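Local coordinates for amine oxidase domain-containing protein (Pyrococcus furiosus, PDB 3NRN) that is of unknown function but binds adenosine monophosphate and is probably an oxidoreductase related to flavin-containing amine oxidases, at residues G12-A17 / L394-A399; E373-G378 / L400-L405. One frame throughout, in Å; residues are numbered along the deposited sequence.

Contacts 1 and 2 adjoin along helix 388-402, their centres about 8 Å apart. Contact 1 sets the middle of this helix against helix 10-21, and contact 2 sets its C-terminal end against strand 374-376. Val-377 joins the two: its CG2 lies 3.9 Å from Gly-12 N, and its CG1 lies 4.0 Å from Ala-399 CB. Both contacts stand back from the nucleotide pocket. The side chain of Leu-14 is about 10 Å from the bound AMP and that of Leu-375 about 14 Å, so neither lines the site. Contact 1 is buried, while contact 2 is partly buried, with Lys-402 exposed.

Contact 1: residues G12-A17 / L394-A399; sequences GLLAGA and LGVMKA
Val-396 packs against Leu-14 and Ala-15 in a small, buried helix-helix contact, where helix 388-402 meets helix 10-21 inside the nucleotide-binding domain. The side-chain contacts are apolar, one methyl also lies on the backbone of Ala-15, and 111 Å² is buried, counting both sides. Val-396 alone supplies one side, presenting its two methyl branches to neighbouring positions of the other helix. With CG1 anti to the backbone N (chi1 171°), that methyl is carried to the start of Ala-15. It rests 4.2 Å from Ala-15 N and stands 4.3 Å from Ala-15 CB, touching main chain and methyl alike. The second branch, CG2, meets the root of the other side chain, at 4.3 Å from Leu-14 CB. Val-396 thus sits across the Leu-14/Ala-15 step instead of meeting a single residue. The small alanine lets the backbones come near, with 6.3 Å between Ala-15 CA and Val-396 CA. None of the approaches is tight, so the fit is relaxed.

The GxGxxG pattern (Gly-7, Gly-9, Gly-12) runs from the turn after strand 2-6 into helix 10-21, consistent with a Rossmann-type dinucleotide fold; Gly-7 and Gly-9 line the AMP pocket. The contact therefore ties the first helix of that fold to a helix formed near the end of the chain. Val-377, just past strand 374-376, touches Val-396 on the sheet side, while Leu-14 continues beyond CB to Leu-65 and Leu-69 of helix 64-72 and to Leu-195 of helix 188-200.

Contact 2: residues E373-G378 / L400-L405; sequences EVLVVG and LEKLNL
Leu-375 reaches from strand 374-376 to the end of helix 388-402, where its two methyls meet different residues. CD1 and the end of Leu-403 approach tip to tip, the methyl lying 3.6 Å from Leu-403 CG and 3.7 Å from Leu-403 CD2. CD2 instead lies by the outer part of Lys-402, whose extended chain crosses it obliquely, with 3.3 Å to Lys-402 NZ and 3.8 Å to Lys-402 CD. Lys-402 holds CG anti to the backbone N (chi1 -176°), and from there its straight chain runs past the leucine to bring NZ to the carbonyl O of Leu-371, its main hydrogen-bond partner. Replacing Leu-375, an alanine here would probably leave a gap beside Leu-403 and take the methyl from alongside Lys-402 CD and CE.

Backbone bonds to Ala-235 and Ser-237 fix Leu-375 beside strand 234-237. At the helix end is a Schellman motif: Asn-404 has positive phi, Leu-405 N bonds to Leu-400 O at 2.9 Å, and Asn-404 N to Glu-401 O at 2.7 Å. Such packing of helix 388-402, the last in the chain, on an edge strand of a parallel sheet, ordered 3-2-1-4-5, fits the Rossmann-like nucleotide-binding domain of flavin-containing amine oxidases.

Contact 1: residues G12-A17 / L394-A399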
loop_
_atom_site.group_PDB
_atom_site.type_symbol
_atom_site.label_atom_id
_atom_site.label_comp_id
_atom_site.label_asym_id
_atom_site.label_seq_id
_atom_site.Cartn_x
_atom_site.Cartn_y
_atom_site.Cartn_z
ATOM N N GLY A 12 -7.069 5.425 8.300
ATOM C CA GLY A 12 -7.983 6.145 9.176
ATOM C C GLY A 12 -9.446 5.812 8.904
ATOM O O GLY A 12 -10.218 5.580 9.833
ATOM N N LEU A 13 -9.828 5.801 7.628
ATOM C CA LEU A 13 -11.206 5.499 7.235
ATOM C C LEU A 13 -11.594 4.044 7.536
ATOM O O LEU A 13 -12.742 3.768 7.878
ATOM C CB LEU A 13 -11.407 5.819 5.749
ATOM C CG LEU A 13 -11.249 7.315 5.427
ATOM C CD1 LEU A 13 -11.250 7.538 3.918
ATOM C CD2 LEU A 13 -12.376 8.097 6.104
ATOM N N LEU A 14 -10.641 3.121 7.418
ATOM C CA LEU A 14 -10.920 1.713 7.721
ATOM C C LEU A 14 -11.214 1.588 9.218
ATOM O O LEU A 14 -12.193 0.964 9.619
ATOM C CB LEU A 14 -9.714 0.817 7.351
ATOM C CG LEU A 14 -9.477 0.535 5.856
ATOM C CD1 LEU A 14 -8.112 -0.099 5.625
ATOM C CD2 LEU A 14 -10.584 -0.391 5.337
ATOM N N ALA A 15 -10.361 2.191 10.042
ATOM C CA ALA A 15 -10.541 2.141 11.488
ATOM C C ALA A 15 -11.841 2.826 11.905
ATOM O O ALA A 15 -12.589 2.300 12.732
ATOM C CB ALA A 15 -9.363 2.796 12.175
ATOM N N GLY A 16 -12.101 3.998 11.330
ATOM C CA GLY A 16 -13.310 4.734 11.657
ATOM C C GLY A 16 -14.561 3.955 11.294
ATOM O O GLY A 16 -15.547 3.940 12.035
ATOM N N ALA A 17 -14.525 3.302 10.145
ATOM C CA ALA A 17 -15.658 2.522 9.695
ATOM C C ALA A 17 -15.884 1.320 10.612
ATOM O O ALA A 17 -17.011 1.054 11.027
ATOM C CB ALA A 17 -15.425 2.056 8.270
ATOM N N LEU A 394 -3.697 -4.833 7.473
ATOM C CA LEU A 394 -3.162 -5.737 8.486
ATOM C C LEU A 394 -2.835 -4.940 9.752
ATOM O O LEU A 394 -3.011 -5.420 10.862
ATOM C CB LEU A 394 -1.895 -6.414 7.961
ATOM C CG LEU A 394 -1.156 -7.374 8.895
ATOM C CD1 LEU A 394 -2.043 -8.558 9.246
ATOM C CD2 LEU A 394 0.112 -7.848 8.211
ATOM N N GLY A 395 -2.355 -3.713 9.567
ATOM C CA GLY A 395 -2.016 -2.865 10.695
ATOM C C GLY A 395 -3.257 -2.425 11.447
ATOM O O GLY A 395 -3.252 -2.320 12.673
ATOM N N VAL A 396 -4.328 -2.163 10.708
ATOM C CA VAL A 396 -5.576 -1.746 11.328
ATOM C C VAL A 396 -6.106 -2.897 12.173
ATOM O O VAL A 396 -6.580 -2.685 13.287
ATOM C CB VAL A 396 -6.618 -1.331 10.258
ATOM C CG1 VAL A 396 -7.994 -1.109 10.899
ATOM C CG2 VAL A 396 -6.153 -0.054 9.581
HETATM N N MSE A 397 -5.995 -4.118 11.654
HETATM C CA MSE A 397 -6.471 -5.280 12.393
HETATM C C MSE A 397 -5.710 -5.395 13.712
HETATM O O MSE A 397 -6.314 -5.635 14.754
HETATM C CB MSE A 397 -6.273 -6.575 11.592
HETATM C CG MSE A 397 -6.995 -6.664 10.248
HETATM SE SE MSE A 397 -6.690 -8.289 9.436
HETATM C CE MSE A 397 -8.249 -8.525 8.656
ATOM N N LYS A 398 -4.391 -5.215 13.660
ATOM C CA LYS A 398 -3.556 -5.318 14.857
ATOM C C LYS A 398 -3.884 -4.228 15.866
ATOM O O LYS A 398 -3.922 -4.478 17.070
ATOM C CB LYS A 398 -2.070 -5.239 14.480
ATOM C CG LYS A 398 -1.639 -6.238 13.427
ATOM C CD LYS A 398 -1.570 -7.652 13.968
ATOM C CE LYS A 398 -0.385 -7.834 14.909
ATOM N NZ LYS A 398 -0.270 -9.244 15.375
ATOM N N ALA A 399 -4.105 -3.010 15.383
ATOM C CA ALA A 399 -4.439 -1.910 16.277
ATOM C C ALA A 399 -5.746 -2.254 16.981
ATOM O O ALA A 399 -5.855 -2.126 18.200
ATOM C CB ALA A 399 -4.586 -0.604 15.496
#

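Contact 2: residues E373-G378 / L400-L405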
loop_
_atom_site.group_PDB
_atom_site.type_symbol
_atom_site.label_atom_id
_atom_site.label_comp_id
_atom_site.label_asym_id
_atom_site.label_seq_id
_atom_site.Cartn_x
_atom_site.Cartn_y
_atom_site.Cartn_z
ATOM N N GLU A 373 -3.367 4.880 24.270
ATOM C CA GLU A 373 -4.535 5.746 24.088
ATOM C C GLU A 373 -4.533 6.338 22.686
ATOM O O GLU A 373 -5.563 6.787 22.183
ATOM C CB GLU A 373 -4.548 6.882 25.123
ATOM C CG GLU A 373 -3.320 7.789 25.108
ATOM C CD GLU A 373 -2.190 7.287 26.008
ATOM O OE1 GLU A 373 -1.698 6.156 25.799
ATOM O OE2 GLU A 373 -1.791 8.032 26.931
ATOM N N VAL A 374 -3.355 6.356 22.074
ATOM C CA VAL A 374 -3.204 6.856 20.716
ATOM C C VAL A 374 -2.438 5.794 19.959
ATOM O O VAL A 374 -1.386 5.346 20.418
ATOM C CB VAL A 374 -2.379 8.165 20.648
ATOM C CG1 VAL A 374 -2.250 8.615 19.204
ATOM C CG2 VAL A 374 -3.039 9.245 21.485
ATOM N N LEU A 375 -2.974 5.386 18.813
ATOM C CA LEU A 375 -2.327 4.381 17.978
ATOM C C LEU A 375 -2.154 4.922 16.572
ATOM O O LEU A 375 -2.871 5.822 16.147
ATOM C CB LEU A 375 -3.150 3.091 17.922
ATOM C CG LEU A 375 -3.395 2.339 19.230
ATOM C CD1 LEU A 375 -4.100 1.028 18.908
ATOM C CD2 LEU A 375 -2.069 2.078 19.958
ATOM N N VAL A 376 -1.200 4.357 15.852
ATOM C CA VAL A 376 -0.911 4.783 14.489
ATOM C C VAL A 376 -1.321 3.717 13.476
ATOM O O VAL A 376 -1.046 2.534 13.673
ATOM C CB VAL A 376 0.613 5.064 14.330
ATOM C CG1 VAL A 376 0.972 5.297 12.857
ATOM C CG2 VAL A 376 1.004 6.269 15.163
ATOM N N VAL A 377 -2.004 4.128 12.409
ATOM C CA VAL A 377 -2.378 3.193 11.345
ATOM C C VAL A 377 -2.022 3.866 10.032
ATOM O O VAL A 377 -1.805 5.084 10.005
ATOM C CB VAL A 377 -3.896 2.826 11.340
ATOM C CG1 VAL A 377 -4.274 2.160 12.658
ATOM C CG2 VAL A 377 -4.757 4.071 11.081
ATOM N N GLY A 378 -1.976 3.084 8.952
ATOM C CA GLY A 378 -1.612 3.624 7.654
ATOM C C GLY A 378 -0.224 3.120 7.274
ATOM O O GLY A 378 0.273 2.162 7.870
ATOM N N LEU A 400 -6.735 -2.700 16.210
ATOM C CA LEU A 400 -8.030 -3.064 16.775
ATOM C C LEU A 400 -7.896 -4.168 17.833
ATOM O O LEU A 400 -8.570 -4.129 18.864
ATOM C CB LEU A 400 -8.987 -3.507 15.664
ATOM C CG LEU A 400 -9.308 -2.467 14.585
ATOM C CD1 LEU A 400 -10.231 -3.082 13.528
ATOM C CD2 LEU A 400 -9.970 -1.246 15.227
ATOM N N GLU A 401 -7.030 -5.148 17.585
ATOM C CA GLU A 401 -6.831 -6.221 18.556
ATOM C C GLU A 401 -6.132 -5.668 19.799
ATOM O O GLU A 401 -6.480 -6.022 20.927
ATOM C CB GLU A 401 -5.982 -7.354 17.971
ATOM C CG GLU A 401 -6.603 -8.072 16.780
ATOM C CD GLU A 401 -6.245 -9.548 16.741
ATOM O OE1 GLU A 401 -5.072 -9.882 17.023
ATOM O OE2 GLU A 401 -7.136 -10.370 16.424
ATOM N N LYS A 402 -5.139 -4.804 19.591
ATOM C CA LYS A 402 -4.416 -4.213 20.711
ATOM C C LYS A 402 -5.386 -3.438 21.597
ATOM O O LYS A 402 -5.196 -3.338 22.807
ATOM C CB LYS A 402 -3.316 -3.269 20.224
ATOM C CG LYS A 402 -2.474 -2.712 21.359
ATOM C CD LYS A 402 -1.535 -1.607 20.898
ATOM C CE LYS A 402 -0.804 -0.989 22.079
ATOM N NZ LYS A 402 0.023 0.177 21.664
ATOM N N LEU A 403 -6.427 -2.885 20.989
ATOM C CA LEU A 403 -7.422 -2.130 21.746
ATOM C C LEU A 403 -8.455 -3.074 22.319
ATOM O O LEU A 403 -9.359 -2.650 23.034
ATOM C CB LEU A 403 -8.128 -1.113 20.843
ATOM C CG LEU A 403 -7.258 0.027 20.317
ATOM C CD1 LEU A 403 -8.044 0.856 19.314
ATOM C CD2 LEU A 403 -6.780 0.882 21.488
ATOM N N ASN A 404 -8.317 -4.358 22.002
ATOM C CA ASN A 404 -9.278 -5.356 22.459
ATOM C C ASN A 404 -10.664 -4.904 21.999
ATOM O O ASN A 404 -11.642 -5.004 22.736
ATOM C CB ASN A 404 -9.242 -5.496 23.985
ATOM C CG ASN A 404 -7.923 -6.064 24.484
ATOM O OD1 ASN A 404 -7.220 -5.438 25.282
ATOM N ND2 ASN A 404 -7.579 -7.255 24.010
ATOM N N LEU A 405 -10.724 -4.397 20.769
ATOM C CA LEU A 405 -11.970 -3.932 20.176
ATOM C C LEU A 405 -12.282 -4.696 18.891
ATOM O O LEU A 405 -13.289 -4.438 18.236
ATOM C CB LEU A 405 -11.896 -2.433 19.874
ATOM C CG LEU A 405 -11.784 -1.493 21.079
ATOM C CD1 LEU A 405 -11.747 -0.057 20.599
ATOM C CD2 LEU A 405 -12.966 -1.707 22.011
#